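Putative exonuclease (Eubacterium rectale, PDB 3L0A) is probably a hydrolase, perhaps a nuclease of the PDDEXK clan, that binds a zinc ion through four cysteines. Local coordinates at residues V21-G32 with R166-Y177. Numbering follows the deposited sequence.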
loop_
_atom_site.group_PDB
_atom_site.type_symbol
_atom_site.label_atom_id
_atom_site.label_comp_id
_atom_site.label_asym_id
_atom_site.label_seq_id
_atom_site.Cartn_x
_atom_site.Cartn_y
_atom_site.Cartn_z
ATOM N N VAL A 21 -15.960 21.216 17.350
ATOM C CA VAL A 21 -14.604 20.826 17.030
ATOM C C VAL A 21 -14.565 20.319 15.598
ATOM O O VAL A 21 -13.625 20.599 14.862
ATOM C CB VAL A 21 -14.084 19.741 17.963
ATOM C CG1 VAL A 21 -12.845 19.021 17.309
ATOM C CG2 VAL A 21 -13.751 20.344 19.309
ATOM N N SER A 22 -15.589 19.553 15.220
ATOM C CA SER A 22 -15.665 18.982 13.863
ATOM C C SER A 22 -15.881 20.080 12.833
ATOM O O SER A 22 -15.183 20.110 11.839
ATOM C CB SER A 22 -16.767 17.910 13.734
ATOM O OG SER A 22 -16.603 17.156 12.518
ATOM N N GLY A 23 -16.827 20.979 13.084
ATOM C CA GLY A 23 -16.970 22.217 12.283
ATOM C C GLY A 23 -15.671 22.985 12.037
ATOM O O GLY A 23 -15.367 23.400 10.923
ATOM N N TYR A 24 -14.904 23.193 13.085
ATOM C CA TYR A 24 -13.692 23.962 12.974
ATOM C C TYR A 24 -12.723 23.294 12.017
ATOM O O TYR A 24 -12.205 23.940 11.122
ATOM C CB TYR A 24 -13.051 24.091 14.346
ATOM C CG TYR A 24 -11.646 24.617 14.324
ATOM C CD1 TYR A 24 -11.402 25.980 14.242
ATOM C CD2 TYR A 24 -10.560 23.751 14.395
ATOM C CE1 TYR A 24 -10.126 26.463 14.211
ATOM C CE2 TYR A 24 -9.262 24.231 14.363
ATOM C CZ TYR A 24 -9.052 25.594 14.271
ATOM O OH TYR A 24 -7.767 26.086 14.272
ATOM N N LYS A 25 -12.478 21.994 12.212
ATOM C CA LYS A 25 -11.571 21.261 11.361
ATOM C C LYS A 25 -11.988 21.273 9.863
ATOM O O LYS A 25 -11.113 21.308 8.990
ATOM C CB LYS A 25 -11.394 19.814 11.864
ATOM C CG LYS A 25 -10.629 19.637 13.193
ATOM C CD LYS A 25 -10.667 18.177 13.629
ATOM C CE LYS A 25 -9.691 17.850 14.757
ATOM N NZ LYS A 25 -9.475 16.345 14.894
ATOM N N ASP A 26 -13.297 21.253 9.565
ATOM C CA ASP A 26 -13.760 21.368 8.162
ATOM C C ASP A 26 -13.093 22.595 7.530
ATOM O O ASP A 26 -12.450 22.517 6.469
ATOM C CB ASP A 26 -15.290 21.500 8.053
ATOM C CG ASP A 26 -16.063 20.217 8.451
ATOM O OD1 ASP A 26 -15.503 19.072 8.348
ATOM O OD2 ASP A 26 -17.260 20.376 8.865
ATOM N N PHE A 27 -13.192 23.721 8.230
ATOM C CA PHE A 27 -12.559 24.934 7.767
ATOM C C PHE A 27 -11.053 24.914 7.922
ATOM O O PHE A 27 -10.353 25.192 6.947
ATOM C CB PHE A 27 -13.162 26.151 8.451
ATOM C CG PHE A 27 -14.559 26.440 8.020
ATOM C CD1 PHE A 27 -14.800 27.155 6.852
ATOM C CD2 PHE A 27 -15.636 25.980 8.752
ATOM C CE1 PHE A 27 -16.115 27.435 6.436
ATOM C CE2 PHE A 27 -16.938 26.257 8.367
ATOM C CZ PHE A 27 -17.182 26.981 7.204
ATOM N N ALA A 28 -10.538 24.551 9.099
ATOM C CA ALA A 28 -9.113 24.796 9.405
ATOM C C ALA A 28 -8.165 23.644 9.119
ATOM O O ALA A 28 -6.957 23.869 8.950
ATOM C CB ALA A 28 -8.939 25.233 10.816
ATOM N N GLY A 29 -8.689 22.420 9.074
ATOM C CA GLY A 29 -7.897 21.247 8.685
ATOM C C GLY A 29 -6.965 20.755 9.796
ATOM O O GLY A 29 -6.867 21.336 10.883
ATOM N N THR A 30 -6.256 19.675 9.506
ATOM C CA THR A 30 -5.282 19.145 10.430
ATOM C C THR A 30 -4.068 18.797 9.576
ATOM O O THR A 30 -4.138 18.913 8.354
ATOM C CB THR A 30 -5.828 17.902 11.140
ATOM O OG1 THR A 30 -6.013 16.854 10.201
ATOM C CG2 THR A 30 -7.172 18.193 11.817
ATOM N N TYR A 31 -2.971 18.387 10.207
ATOM C CA TYR A 31 -1.836 17.879 9.464
ATOM C C TYR A 31 -2.236 16.757 8.530
ATOM O O TYR A 31 -1.652 16.627 7.491
ATOM C CB TYR A 31 -0.722 17.411 10.392
ATOM C CG TYR A 31 0.070 18.535 10.962
ATOM C CD1 TYR A 31 0.883 19.302 10.153
ATOM C CD2 TYR A 31 -0.000 18.844 12.312
ATOM C CE1 TYR A 31 1.600 20.345 10.659
ATOM C CE2 TYR A 31 0.726 19.888 12.840
ATOM C CZ TYR A 31 1.526 20.635 12.001
ATOM O OH TYR A 31 2.237 21.683 12.510
ATOM N N GLY A 32 -3.242 15.968 8.883
ATOM C CA GLY A 32 -3.679 14.828 8.065
ATOM C C GLY A 32 -4.711 15.083 6.983
ATOM O O GLY A 32 -5.061 14.174 6.233
ATOM N N ARG A 166 -1.042 15.007 17.877
ATOM C CA ARG A 166 -0.790 16.275 17.201
ATOM C C ARG A 166 -1.083 16.179 15.709
ATOM O O ARG A 166 -1.578 17.145 15.112
ATOM C CB ARG A 166 0.643 16.731 17.441
ATOM C CG ARG A 166 0.842 17.307 18.825
ATOM C CD ARG A 166 2.250 17.812 18.990
ATOM N NE ARG A 166 3.175 16.722 19.143
ATOM C CZ ARG A 166 4.452 16.861 19.466
ATOM N NH1 ARG A 166 4.973 18.062 19.679
ATOM N NH2 ARG A 166 5.211 15.784 19.595
ATOM N N TYR A 167 -0.797 15.035 15.093
ATOM C CA TYR A 167 -1.005 14.917 13.621
ATOM C C TYR A 167 -2.467 15.052 13.215
ATOM O O TYR A 167 -2.772 15.677 12.206
ATOM C CB TYR A 167 -0.407 13.600 13.064
ATOM C CG TYR A 167 -0.484 13.391 11.517
ATOM C CD1 TYR A 167 -1.588 12.807 10.948
ATOM C CD2 TYR A 167 0.569 13.739 10.681
ATOM C CE1 TYR A 167 -1.679 12.589 9.628
ATOM C CE2 TYR A 167 0.511 13.483 9.299
ATOM C CZ TYR A 167 -0.633 12.913 8.784
ATOM O OH TYR A 167 -0.820 12.677 7.425
ATOM N N TRP A 168 -3.379 14.469 13.994
ATOM C CA TRP A 168 -4.796 14.488 13.636
ATOM C C TRP A 168 -5.577 15.564 14.385
ATOM O O TRP A 168 -6.811 15.618 14.318
ATOM C CB TRP A 168 -5.429 13.115 13.878
ATOM C CG TRP A 168 -5.017 12.072 12.884
ATOM C CD1 TRP A 168 -4.221 10.985 13.119
ATOM C CD2 TRP A 168 -5.403 12.002 11.508
ATOM N NE1 TRP A 168 -4.075 10.255 11.988
ATOM C CE2 TRP A 168 -4.781 10.859 10.968
ATOM C CE3 TRP A 168 -6.209 12.805 10.681
ATOM C CZ2 TRP A 168 -4.940 10.473 9.620
ATOM C CZ3 TRP A 168 -6.359 12.437 9.307
ATOM C CH2 TRP A 168 -5.729 11.279 8.806
ATOM N N GLY A 169 -4.869 16.426 15.097
ATOM C CA GLY A 169 -5.528 17.541 15.775
ATOM C C GLY A 169 -6.390 17.133 16.969
ATOM O O GLY A 169 -7.353 17.806 17.283
ATOM N N TYR A 170 -6.081 16.029 17.631
ATOM C CA TYR A 170 -6.805 15.699 18.862
ATOM C C TYR A 170 -6.346 16.586 19.998
ATOM O O TYR A 170 -6.978 16.630 21.073
ATOM C CB TYR A 170 -6.694 14.214 19.223
ATOM C CG TYR A 170 -7.241 13.316 18.109
ATOM C CD1 TYR A 170 -8.445 13.617 17.452
ATOM C CD2 TYR A 170 -6.558 12.162 17.717
ATOM C CE1 TYR A 170 -8.929 12.778 16.382
ATOM C CE2 TYR A 170 -7.034 11.351 16.694
ATOM C CZ TYR A 170 -8.222 11.662 16.041
ATOM O OH TYR A 170 -8.667 10.819 15.070
ATOM N N ASP A 171 -5.256 17.316 19.773
ATOM C CA ASP A 171 -4.901 18.366 20.706
ATOM C C ASP A 171 -5.972 19.459 20.649
ATOM O O ASP A 171 -6.342 19.962 21.682
ATOM C CB ASP A 171 -3.458 18.884 20.524
ATOM C CG ASP A 171 -3.139 19.303 19.115
ATOM O OD1 ASP A 171 -3.938 19.008 18.184
ATOM O OD2 ASP A 171 -2.061 19.917 18.947
ATOM N N ILE A 172 -6.519 19.763 19.469
ATOM C CA ILE A 172 -7.630 20.753 19.329
ATOM C C ILE A 172 -8.867 20.265 20.103
ATOM O O ILE A 172 -9.409 20.961 20.955
ATOM C CB ILE A 172 -8.055 21.010 17.853
ATOM C CG1 ILE A 172 -6.859 21.318 16.893
ATOM C CG2 ILE A 172 -9.092 22.123 17.772
ATOM C CD1 ILE A 172 -6.286 22.732 16.959
ATOM N N GLN A 173 -9.300 19.048 19.840
ATOM C CA GLN A 173 -10.465 18.523 20.547
ATOM C C GLN A 173 -10.335 18.616 22.075
ATOM O O GLN A 173 -11.258 19.063 22.766
ATOM C CB GLN A 173 -10.724 17.069 20.145
ATOM C CG GLN A 173 -12.001 16.466 20.756
ATOM C CD GLN A 173 -12.187 15.035 20.325
ATOM O OE1 GLN A 173 -11.226 14.296 20.289
ATOM N NE2 GLN A 173 -13.420 14.640 19.975
ATOM N N GLY A 174 -9.198 18.169 22.597
ATOM C CA GLY A 174 -8.974 18.209 24.020
ATOM C C GLY A 174 -9.056 19.613 24.601
ATOM O O GLY A 174 -9.718 19.811 25.612
ATOM N N ALA A 175 -8.408 20.572 23.925
ATOM C CA ALA A 175 -8.355 21.973 24.354
ATOM C C ALA A 175 -9.716 22.616 24.493
ATOM O O ALA A 175 -9.970 23.309 25.506
ATOM C CB ALA A 175 -7.497 22.794 23.444
ATOM N N VAL A 176 -10.582 22.373 23.511
ATOM C CA VAL A 176 -11.912 22.984 23.466
ATOM C C VAL A 176 -12.788 22.320 24.496
ATOM O O VAL A 176 -13.370 22.987 25.359
ATOM C CB VAL A 176 -12.558 22.835 22.081
ATOM C CG1 VAL A 176 -14.047 23.171 22.132
ATOM C CG2 VAL A 176 -11.842 23.718 21.088
ATOM N N TYR A 177 -12.811 20.995 24.467
ATOM C CA TYR A 177 -13.568 20.219 25.455
ATOM C C TYR A 177 -13.259 20.701 26.886
ATOM O O TYR A 177 -14.172 21.039 27.617
ATOM C CB TYR A 177 -13.262 18.720 25.320
ATOM C CG TYR A 177 -13.991 17.974 24.192
ATOM C CD1 TYR A 177 -14.308 18.590 22.986
ATOM C CD2 TYR A 177 -14.313 16.638 24.326
ATOM C CE1 TYR A 177 -14.968 17.918 21.987
ATOM C CE2 TYR A 177 -14.980 15.956 23.324
ATOM C CZ TYR A 177 -15.295 16.607 22.141
ATOM O OH TYR A 177 -15.925 15.919 21.120
HETATM O O HOH W 1 -3.370 11.672 5.897
#
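Gly32, in the loop after helix 21-28, packs into the corner where the rings of Tyr167 and Trp168 meet, both borne by the turn between helices 164-167 and 170-185: its CA lies 3.4 Å from Tyr167 CE1 and makes a CH-pi contact over the six-membered ring of Trp168, 4.2 Å from the centroid. A CB here would clash with both rings. Tyr167 reaches this place because its CG stands anti to the backbone N (chi1 -177°), and the same ring face takes a CH-pi contact from Tyr31 CB. One water donates to Gly32 O and also hydrogen-bonds to Tyr167 OH, tying the far end of the ring to the loop. Were Tyr167 an alanine, Gly32 and Tyr31 CB would probably lose the ring face they rest on, and the water its phenol partner.

Beside the rings, the extended chain of Lys25 crosses to the Schellman motif that ends helix 164-167, where Gly169 is the C-prime residue with positive phi. Lys25 NZ hydrogen-bonds to Trp168 O at 2.8 Å, nearly in line with the C=O bond (160°), while Gly32 N gives Tyr167 O only a weak bond.

Further along, apolar side chains join helices 21-28 and 170-185. Val21 CG2 touches both Val176 CB, at 3.9 Å, and Tyr177 CE1, at 3.8 Å; Ile172 CG2 meets Tyr24 CE2 at 4.0 Å, their side chains crossing nearly perpendicularly. Helix 211-232 also packs against Tyr24 and Ile172.

The contact thus illustrates division of labour within a PDDEXK-like domain: aliphatic and aromatic groups join the helices, while a lysine ammonium probably offsets the partial negative charge of a carbonyl at a helix C-terminus.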